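Local coordinates for protein geranyltranstransferase (Roseobacter denitrificans, PDB 4LLS) that probably condenses allylic prenyl diphosphates with isopentenyl diphosphate, in a metal-dependent reaction, to make longer isoprenoid diphosphates such as geranylgeranyl diphosphate, at residues A[222-236]-A[281-293]. Residues are numbered along the deposited sequence; the frame is centred on the assembly and turned at random.
Sequences ALKRYAQALGLAFQI and LIDEACDSLATYG. With IPE (3-methylbut-3-enyl trihydrogen diphosphate), chain C.
The Tyr226 ring receives Ala285 O at its edge, near the ring plane, with CD1 3.4 Å from that oxygen. Leu289 CD2 makes an off-centre CH-pi contact, 4.2 Å from the Tyr226 ring centroid. CG of Tyr226 stands anti to the backbone N (chi1 168°), which carries the ring alongside Ala285 and Leu289. The Tyr292 ring meets Leu223 and Ala222 obliquely through CE2. At the Phe234 ring edge, in plane, lies O1 of isopentenyl diphosphate, whose pocket Gln235 shares. Leu223 CD1 lies 3.4 Å from Tyr292 OH, and Leu223 CD2 touches Leu289 CD2. One water joins Tyr292 OH to Leu223 N. An alanine in place of Leu223 is likely to leave a gap beside Tyr292 and Leu289 and let the phenol ring shift. Between the helices, the CB atoms of Ala229 and Ala285 meet at 3.9 Å. These small side chains allow an axis separation of 8.0 Å. Ser288 CB packs on Tyr226 N, while Ser288 OG donates to Glu284 O (3.0 Å), four residues back. Leu281 is a knob in a hole formed by Ala229, Leu232, Ala233 and Ile236; its CD1 reaches Leu232 CG at 3.6 Å. The pair is antiparallel, at 167°, within the mainly helical prenyl synthase fold. Helix 297-308 packs against Tyr226 and Leu289, helix 190-215 against Ala227 and Leu232, and helix 65-76 against Leu230 and Tyr292.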
loop_
_atom_site.group_PDB
_atom_site.type_symbol
_atom_site.label_atom_id
_atom_site.label_comp_id
_atom_site.label_asym_id
_atom_site.label_seq_id
_atom_site.Cartn_x
_atom_site.Cartn_y
_atom_site.Cartn_z
ATOM N N ALA A 222 -20.817 -6.884 -17.249
ATOM C CA ALA A 222 -20.895 -8.329 -17.350
ATOM C C ALA A 222 -19.776 -8.968 -16.532
ATOM O O ALA A 222 -20.016 -9.929 -15.802
ATOM C CB ALA A 222 -20.807 -8.775 -18.812
ATOM N N LEU A 223 -18.576 -8.418 -16.628
ATOM C CA LEU A 223 -17.463 -8.995 -15.886
ATOM C C LEU A 223 -17.574 -8.729 -14.389
ATOM O O LEU A 223 -17.136 -9.553 -13.578
ATOM C CB LEU A 223 -16.127 -8.543 -16.405
ATOM C CG LEU A 223 -15.769 -9.152 -17.780
ATOM C CD1 LEU A 223 -14.608 -8.413 -18.406
ATOM C CD2 LEU A 223 -15.450 -10.604 -17.599
ATOM N N LYS A 224 -18.192 -7.617 -14.026
ATOM C CA LYS A 224 -18.472 -7.362 -12.618
ATOM C C LYS A 224 -19.443 -8.424 -12.060
ATOM O O LYS A 224 -19.230 -8.951 -10.970
ATOM C CB LYS A 224 -18.985 -5.944 -12.427
ATOM C CG LYS A 224 -19.174 -5.572 -10.965
ATOM C CD LYS A 224 -19.664 -4.131 -10.826
ATOM C CE LYS A 224 -19.747 -3.722 -9.361
ATOM N NZ LYS A 224 -19.751 -2.241 -9.216
ATOM N N ARG A 225 -20.510 -8.722 -12.796
ATOM C CA ARG A 225 -21.464 -9.753 -12.369
ATOM C C ARG A 225 -20.809 -11.122 -12.291
ATOM O O ARG A 225 -21.009 -11.873 -11.332
ATOM C CB ARG A 225 -22.670 -9.833 -13.287
ATOM C CG ARG A 225 -23.833 -8.962 -12.863
ATOM C CD ARG A 225 -25.059 -9.272 -13.704
ATOM N NE ARG A 225 -24.840 -8.972 -15.112
ATOM C CZ ARG A 225 -24.840 -7.742 -15.615
ATOM N NH1 ARG A 225 -25.086 -6.703 -14.821
ATOM N NH2 ARG A 225 -24.605 -7.552 -16.904
ATOM N N TYR A 226 -20.047 -11.455 -13.326
ATOM C CA TYR A 226 -19.249 -12.679 -13.314
ATOM C C TYR A 226 -18.442 -12.794 -12.035
ATOM O O TYR A 226 -18.417 -13.827 -11.371
ATOM C CB TYR A 226 -18.348 -12.733 -14.548
ATOM C CG TYR A 226 -17.264 -13.777 -14.548
ATOM C CD1 TYR A 226 -17.548 -15.103 -14.818
ATOM C CD2 TYR A 226 -15.938 -13.413 -14.297
ATOM C CE1 TYR A 226 -16.552 -16.048 -14.910
ATOM C CE2 TYR A 226 -14.929 -14.357 -14.350
ATOM C CZ TYR A 226 -15.247 -15.684 -14.642
ATOM O OH TYR A 226 -14.205 -16.602 -14.731
ATOM N N ALA A 227 -17.729 -11.732 -11.713
ATOM C CA ALA A 227 -16.833 -11.749 -10.607
ATOM C C ALA A 227 -17.551 -11.825 -9.268
ATOM O O ALA A 227 -17.006 -12.395 -8.324
ATOM C CB ALA A 227 -15.948 -10.527 -10.622
ATOM N N GLN A 228 -18.748 -11.263 -9.179
ATOM C CA GLN A 228 -19.537 -11.365 -7.923
ATOM C C GLN A 228 -19.837 -12.836 -7.608
ATOM O O GLN A 228 -19.500 -13.351 -6.524
ATOM C CB GLN A 228 -20.826 -10.547 -8.032
ATOM C CG GLN A 228 -20.566 -9.048 -7.999
ATOM C CD GLN A 228 -21.758 -8.175 -8.395
ATOM O OE1 GLN A 228 -22.673 -8.618 -9.090
ATOM N NE2 GLN A 228 -21.708 -6.897 -8.002
ATOM N N ALA A 229 -20.260 -13.568 -8.619
ATOM C CA ALA A 229 -20.514 -15.002 -8.448
ATOM C C ALA A 229 -19.217 -15.763 -8.216
ATOM O O ALA A 229 -19.134 -16.681 -7.387
ATOM C CB ALA A 229 -21.205 -15.558 -9.654
ATOM N N LEU A 230 -18.231 -15.504 -9.064
ATOM C CA LEU A 230 -16.968 -16.205 -8.960
ATOM C C LEU A 230 -16.332 -16.048 -7.587
ATOM O O LEU A 230 -15.778 -16.990 -7.018
ATOM C CB LEU A 230 -16.003 -15.740 -10.071
ATOM C CG LEU A 230 -14.718 -16.554 -10.197
ATOM C CD1 LEU A 230 -15.017 -17.847 -10.929
ATOM C CD2 LEU A 230 -13.628 -15.791 -10.951
ATOM N N GLY A 231 -16.313 -14.830 -7.093
ATOM C CA GLY A 231 -15.663 -14.576 -5.812
ATOM C C GLY A 231 -16.363 -15.314 -4.686
ATOM O O GLY A 231 -15.711 -15.758 -3.756
ATOM N N LEU A 232 -17.692 -15.331 -4.708
ATOM C CA LEU A 232 -18.421 -16.021 -3.637
ATOM C C LEU A 232 -18.159 -17.514 -3.752
ATOM O O LEU A 232 -17.903 -18.184 -2.757
ATOM C CB LEU A 232 -19.911 -15.724 -3.731
ATOM C CG LEU A 232 -20.757 -16.409 -2.666
ATOM C CD1 LEU A 232 -20.272 -16.124 -1.260
ATOM C CD2 LEU A 232 -22.196 -15.934 -2.851
ATOM N N ALA A 233 -18.193 -18.050 -4.968
ATOM C CA ALA A 233 -17.870 -19.471 -5.151
ATOM C C ALA A 233 -16.463 -19.771 -4.622
ATOM O O ALA A 233 -16.226 -20.789 -3.968
ATOM C CB ALA A 233 -17.962 -19.853 -6.631
ATOM N N PHE A 234 -15.514 -18.910 -4.968
ATOM C CA PHE A 234 -14.144 -19.053 -4.522
ATOM C C PHE A 234 -14.064 -19.099 -2.975
ATOM O O PHE A 234 -13.340 -19.924 -2.422
ATOM C CB PHE A 234 -13.301 -17.900 -5.093
ATOM C CG PHE A 234 -11.911 -17.800 -4.511
ATOM C CD1 PHE A 234 -10.890 -18.513 -5.057
ATOM C CD2 PHE A 234 -11.704 -17.112 -3.325
ATOM C CE1 PHE A 234 -9.629 -18.473 -4.463
ATOM C CE2 PHE A 234 -10.458 -17.044 -2.751
ATOM C CZ PHE A 234 -9.443 -17.777 -3.308
ATOM N N GLN A 235 -14.747 -18.190 -2.294
ATOM C CA GLN A 235 -14.675 -18.157 -0.851
ATOM C C GLN A 235 -15.320 -19.403 -0.251
ATOM O O GLN A 235 -14.803 -19.924 0.742
ATOM C CB GLN A 235 -15.281 -16.880 -0.292
ATOM C CG GLN A 235 -15.020 -16.748 1.215
ATOM C CD GLN A 235 -13.533 -16.730 1.541
ATOM O OE1 GLN A 235 -12.761 -16.014 0.883
ATOM N NE2 GLN A 235 -13.088 -17.638 2.422
ATOM N N ILE A 236 -16.447 -19.838 -0.798
ATOM C CA ILE A 236 -17.098 -21.047 -0.303
ATOM C C ILE A 236 -16.133 -22.208 -0.437
ATOM O O ILE A 236 -15.930 -22.991 0.491
ATOM C CB ILE A 236 -18.412 -21.342 -1.034
ATOM C CG1 ILE A 236 -19.439 -20.256 -0.684
ATOM C CG2 ILE A 236 -18.952 -22.730 -0.653
ATOM C CD1 ILE A 236 -20.687 -20.256 -1.540
ATOM N N LEU A 281 -23.400 -21.228 -8.195
ATOM C CA LEU A 281 -22.673 -20.006 -8.525
ATOM C C LEU A 281 -21.803 -20.170 -9.765
ATOM O O LEU A 281 -21.666 -19.195 -10.519
ATOM C CB LEU A 281 -21.835 -19.561 -7.329
ATOM C CG LEU A 281 -22.665 -18.952 -6.205
ATOM C CD1 LEU A 281 -21.895 -18.983 -4.892
ATOM C CD2 LEU A 281 -23.091 -17.516 -6.505
ATOM N N ILE A 282 -21.334 -21.388 -10.042
ATOM C CA ILE A 282 -20.710 -21.692 -11.352
ATOM C C ILE A 282 -21.677 -21.305 -12.463
ATOM O O ILE A 282 -21.297 -20.643 -13.442
ATOM C CB ILE A 282 -20.346 -23.183 -11.535
ATOM C CG1 ILE A 282 -19.261 -23.596 -10.561
ATOM C CG2 ILE A 282 -19.882 -23.470 -12.961
ATOM C CD1 ILE A 282 -18.913 -25.068 -10.645
ATOM N N ASP A 283 -22.936 -21.711 -12.324
ATOM C CA ASP A 283 -23.894 -21.471 -13.378
ATOM C C ASP A 283 -24.146 -19.985 -13.521
ATOM O O ASP A 283 -24.278 -19.479 -14.622
ATOM C CB ASP A 283 -25.210 -22.233 -13.097
ATOM C CG ASP A 283 -25.077 -23.736 -13.299
ATOM O OD1 ASP A 283 -24.021 -24.210 -13.748
ATOM O OD2 ASP A 283 -26.009 -24.469 -12.920
ATOM N N GLU A 284 -24.256 -19.284 -12.392
ATOM C CA GLU A 284 -24.467 -17.848 -12.387
ATOM C C GLU A 284 -23.322 -17.122 -13.044
ATOM O O GLU A 284 -23.513 -16.250 -13.897
ATOM C CB GLU A 284 -24.693 -17.321 -10.970
ATOM C CG GLU A 284 -26.010 -17.789 -10.384
ATOM C CD GLU A 284 -26.228 -17.305 -8.956
ATOM O OE1 GLU A 284 -25.861 -16.143 -8.636
ATOM O OE2 GLU A 284 -26.736 -18.109 -8.141
ATOM N N ALA A 285 -22.115 -17.548 -12.707
ATOM C CA ALA A 285 -20.914 -16.967 -13.319
ATOM C C ALA A 285 -20.879 -17.184 -14.809
ATOM O O ALA A 285 -20.676 -16.225 -15.587
ATOM C CB ALA A 285 -19.675 -17.566 -12.685
ATOM N N CYS A 286 -21.154 -18.412 -15.232
ATOM C CA CYS A 286 -21.157 -18.709 -16.661
ATOM C C CYS A 286 -22.258 -17.941 -17.401
ATOM O O CYS A 286 -22.020 -17.353 -18.468
ATOM C CB CYS A 286 -21.255 -20.210 -16.917
ATOM S SG CYS A 286 -19.744 -21.041 -16.401
ATOM N N ASP A 287 -23.437 -17.843 -16.802
ATOM C CA ASP A 287 -24.524 -17.089 -17.412
ATOM C C ASP A 287 -24.157 -15.620 -17.652
ATOM O O ASP A 287 -24.615 -15.009 -18.615
ATOM C CB ASP A 287 -25.780 -17.163 -16.535
ATOM C CG ASP A 287 -26.470 -18.529 -16.595
ATOM O OD1 ASP A 287 -26.120 -19.374 -17.439
ATOM O OD2 ASP A 287 -27.376 -18.760 -15.773
ATOM N N SER A 288 -23.394 -15.035 -16.725
ATOM C CA SER A 288 -23.010 -13.637 -16.788
ATOM C C SER A 288 -22.107 -13.352 -17.992
ATOM O O SER A 288 -21.986 -12.206 -18.388
ATOM C CB SER A 288 -22.241 -13.264 -15.514
ATOM O OG SER A 288 -23.057 -13.309 -14.369
ATOM N N LEU A 289 -21.530 -14.397 -18.592
ATOM C CA LEU A 289 -20.642 -14.251 -19.729
ATOM C C LEU A 289 -21.372 -14.415 -21.071
ATOM O O LEU A 289 -20.718 -14.402 -22.103
ATOM C CB LEU A 289 -19.450 -15.200 -19.654
ATOM C CG LEU A 289 -18.556 -15.078 -18.397
ATOM C CD1 LEU A 289 -17.641 -16.258 -18.315
ATOM C CD2 LEU A 289 -17.783 -13.777 -18.433
ATOM N N ALA A 290 -22.683 -14.600 -21.041
ATOM C CA ALA A 290 -23.424 -14.956 -22.282
ATOM C C ALA A 290 -23.186 -13.947 -23.387
ATOM O O ALA A 290 -23.049 -14.326 -24.572
ATOM C CB ALA A 290 -24.906 -15.108 -22.024
ATOM N N THR A 291 -23.045 -12.678 -23.020
ATOM C CA THR A 291 -22.898 -11.636 -24.029
ATOM C C THR A 291 -21.551 -11.680 -24.745
ATOM O O THR A 291 -21.415 -11.046 -25.784
ATOM C CB THR A 291 -23.168 -10.228 -23.474
ATOM O OG1 THR A 291 -22.264 -9.954 -22.401
ATOM C CG2 THR A 291 -24.608 -10.115 -23.026
ATOM N N TYR A 292 -20.561 -12.411 -24.206
ATOM C CA TYR A 292 -19.240 -12.552 -24.808
ATOM C C TYR A 292 -19.205 -13.749 -25.764
ATOM O O TYR A 292 -18.245 -13.921 -26.517
ATOM C CB TYR A 292 -18.148 -12.723 -23.750
ATOM C CG TYR A 292 -17.813 -11.452 -23.039
ATOM C CD1 TYR A 292 -17.156 -10.406 -23.685
ATOM C CD2 TYR A 292 -18.135 -11.292 -21.685
ATOM C CE1 TYR A 292 -16.835 -9.237 -23.003
ATOM C CE2 TYR A 292 -17.817 -10.148 -21.006
ATOM C CZ TYR A 292 -17.169 -9.127 -21.657
ATOM O OH TYR A 292 -16.820 -7.969 -21.010
ATOM N N GLY A 293 -20.199 -14.618 -25.648
ATOM C CA GLY A 293 -20.218 -15.847 -26.448
ATOM C C GLY A 293 -18.994 -16.706 -26.226
ATOM O O GLY A 293 -18.425 -16.729 -25.125
HETATM C C1 IPE C . -5.945 -17.202 -0.302
HETATM O O1 IPE C . -6.121 -16.933 -1.707
HETATM C C2 IPE C . -6.548 -16.046 0.490
HETATM C C3 IPE C . -8.019 -15.891 0.195
HETATM C C4 IPE C . -8.520 -14.753 -0.280
HETATM C C5 IPE C . -8.969 -16.981 0.586
HETATM P PA IPE C . -5.677 -18.025 -2.781
HETATM O O1A IPE C . -6.314 -19.380 -2.440
HETATM O O2A IPE C . -5.993 -17.465 -4.093
HETATM O O3A IPE C . -4.104 -18.125 -2.612
HETATM P PB IPE C . -2.818 -18.328 -3.578
HETATM O O1B IPE C . -1.775 -19.015 -2.710
HETATM O O2B IPE C . -3.245 -19.179 -4.740
HETATM O O3B IPE C . -2.485 -16.920 -4.012
HETATM O O HOH W 1 -17.870 -6.656 -18.836
#